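Local coordinates for carbohydrate-binding protein (Flavonifractor plautii, PDB 6N1B) that probably removes the acetyl group from N-acetylgalactosamine of the blood group A antigen, and also binds the blood group B trisaccharide, at residues A[132-137]-A[159-164]. Residues are numbered along the deposited sequence; the frame is centred on the assembly and turned at random.
Sequences MMAYWN and VHWGVP
The indole N-H of W161, NE1, is hydrogen-bonded to the carbonyl oxygen of G158, which ties down the five-membered ring while the six-membered ring reaches M132 and A134. With its polar atom satisfied within its own loop, W161 meets the strand through carbon alone. M132 CB lies 3.5 Å from W161 CH2 and 3.7 Å from W161 CZ3, and makes the closest approach of the contact. A134 CB lies 4.0 Å from W161 CZ3, next to CE3 of the same ring. Both approaches are oblique to the indole plane. M132 turns away beyond its CB: with chi2 at -69° the chain bends, so that its sulfur leads off while the first carbons stay alongside the ring. M132 and A134, two residues apart on strand 131-140, put their CB atoms on the same face of the antiparallel sheet, while M133 points away. In this four-stranded sheet, consistent with one blade of a five-bladed beta-propeller, strand 131-140 runs between 116-126, whose M123 also touches W161, and 148-155, whose S155 and R153 pair through their backbones with M132 and A134. After strand 148-155 the chain turns back across the sheet, where NH1 of R153 is hydrogen-bonded to the backbone oxygen of W161, and the CA atoms of A134 and W161 stand 8.3 Å apart.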
# COMPACT_ATOMS: atom_id res chain seq x y z
N MET A 132 -7.94 -10.05 -9.96
CA MET A 132 -7.43 -9.09 -8.99
C MET A 132 -8.56 -8.34 -8.32
O MET A 132 -9.56 -7.96 -8.91
CB MET A 132 -6.50 -8.06 -9.70
CG MET A 132 -5.19 -8.67 -10.29
SD MET A 132 -4.06 -9.22 -9.04
CE MET A 132 -2.81 -9.86 -10.16
N MET A 133 -8.30 -8.09 -7.00
CA MET A 133 -9.24 -7.35 -6.14
C MET A 133 -8.48 -6.10 -5.61
O MET A 133 -7.55 -6.27 -4.86
CB MET A 133 -9.67 -8.23 -4.98
CG MET A 133 -10.30 -9.56 -5.38
SD MET A 133 -10.73 -10.63 -3.99
CE MET A 133 -12.21 -9.84 -3.37
N ALA A 134 -8.88 -4.92 -6.14
CA ALA A 134 -8.19 -3.71 -5.79
C ALA A 134 -9.09 -2.89 -4.78
O ALA A 134 -10.22 -2.48 -5.14
CB ALA A 134 -7.95 -2.85 -7.03
N TYR A 135 -8.57 -2.73 -3.57
CA TYR A 135 -9.25 -1.99 -2.50
C TYR A 135 -8.67 -0.59 -2.38
O TYR A 135 -7.48 -0.38 -2.67
CB TYR A 135 -9.02 -2.73 -1.17
CG TYR A 135 -9.64 -4.12 -1.11
CD1 TYR A 135 -8.94 -5.24 -1.53
CD2 TYR A 135 -10.88 -4.32 -0.53
CE1 TYR A 135 -9.51 -6.48 -1.42
CE2 TYR A 135 -11.46 -5.57 -0.41
CZ TYR A 135 -10.72 -6.67 -0.82
OH TYR A 135 -11.23 -7.94 -0.72
N TRP A 136 -9.45 0.33 -1.87
CA TRP A 136 -8.91 1.66 -1.48
C TRP A 136 -9.86 2.27 -0.45
O TRP A 136 -10.91 1.73 -0.14
CB TRP A 136 -8.71 2.59 -2.69
CG TRP A 136 -9.98 3.08 -3.29
CD1 TRP A 136 -10.60 4.29 -3.03
CD2 TRP A 136 -10.81 2.43 -4.25
NE1 TRP A 136 -11.78 4.41 -3.71
CE2 TRP A 136 -11.91 3.29 -4.50
CE3 TRP A 136 -10.78 1.20 -4.89
CZ2 TRP A 136 -12.93 2.94 -5.32
CZ3 TRP A 136 -11.82 0.88 -5.76
CH2 TRP A 136 -12.87 1.74 -6.00
N ASN A 137 -9.44 3.43 0.07
CA ASN A 137 -10.20 4.19 1.07
C ASN A 137 -10.73 5.45 0.45
O ASN A 137 -9.96 6.18 -0.19
CB ASN A 137 -9.31 4.44 2.27
CG ASN A 137 -10.02 5.07 3.40
OD1 ASN A 137 -10.48 6.22 3.24
ND2 ASN A 137 -10.12 4.41 4.57
N VAL A 159 -7.52 -4.82 -17.58
CA VAL A 159 -7.85 -3.60 -18.29
C VAL A 159 -9.08 -2.88 -17.74
O VAL A 159 -9.15 -1.65 -17.58
CB VAL A 159 -8.02 -3.92 -19.86
CG1 VAL A 159 -8.52 -2.73 -20.62
CG2 VAL A 159 -6.76 -4.48 -20.42
N HIS A 160 -10.14 -3.69 -17.46
CA HIS A 160 -11.40 -3.19 -16.95
C HIS A 160 -11.55 -3.59 -15.47
O HIS A 160 -11.42 -4.79 -15.16
CB HIS A 160 -12.54 -3.79 -17.79
CG HIS A 160 -12.39 -3.48 -19.22
ND1 HIS A 160 -11.90 -4.42 -20.09
CD2 HIS A 160 -12.67 -2.38 -19.90
CE1 HIS A 160 -11.90 -3.90 -21.32
NE2 HIS A 160 -12.28 -2.63 -21.23
N TRP A 161 -11.81 -2.58 -14.63
CA TRP A 161 -11.83 -2.77 -13.20
C TRP A 161 -13.16 -2.25 -12.64
O TRP A 161 -13.47 -1.06 -12.81
CB TRP A 161 -10.67 -1.89 -12.58
CG TRP A 161 -9.33 -2.42 -13.02
CD1 TRP A 161 -8.69 -2.21 -14.24
CD2 TRP A 161 -8.43 -3.22 -12.23
NE1 TRP A 161 -7.51 -2.90 -14.25
CE2 TRP A 161 -7.29 -3.55 -13.04
CE3 TRP A 161 -8.49 -3.80 -10.95
CZ2 TRP A 161 -6.29 -4.43 -12.62
CZ3 TRP A 161 -7.49 -4.61 -10.54
CH2 TRP A 161 -6.36 -4.94 -11.38
N GLY A 162 -13.91 -3.16 -11.99
CA GLY A 162 -15.24 -2.78 -11.57
C GLY A 162 -15.97 -3.90 -10.84
O GLY A 162 -15.42 -4.59 -9.98
N VAL A 163 -17.23 -4.02 -11.18
CA VAL A 163 -18.12 -4.95 -10.51
C VAL A 163 -18.40 -6.16 -11.41
O VAL A 163 -18.91 -5.97 -12.53
CB VAL A 163 -19.47 -4.24 -10.16
CG1 VAL A 163 -20.40 -5.22 -9.41
CG2 VAL A 163 -19.15 -3.04 -9.26
N PRO A 164 -18.02 -7.35 -10.97
CA PRO A 164 -18.24 -8.55 -11.84
C PRO A 164 -19.70 -8.65 -12.28
O PRO A 164 -20.64 -8.44 -11.50
CB PRO A 164 -17.83 -9.72 -10.95
CG PRO A 164 -16.76 -9.11 -10.02
CD PRO A 164 -17.35 -7.72 -9.69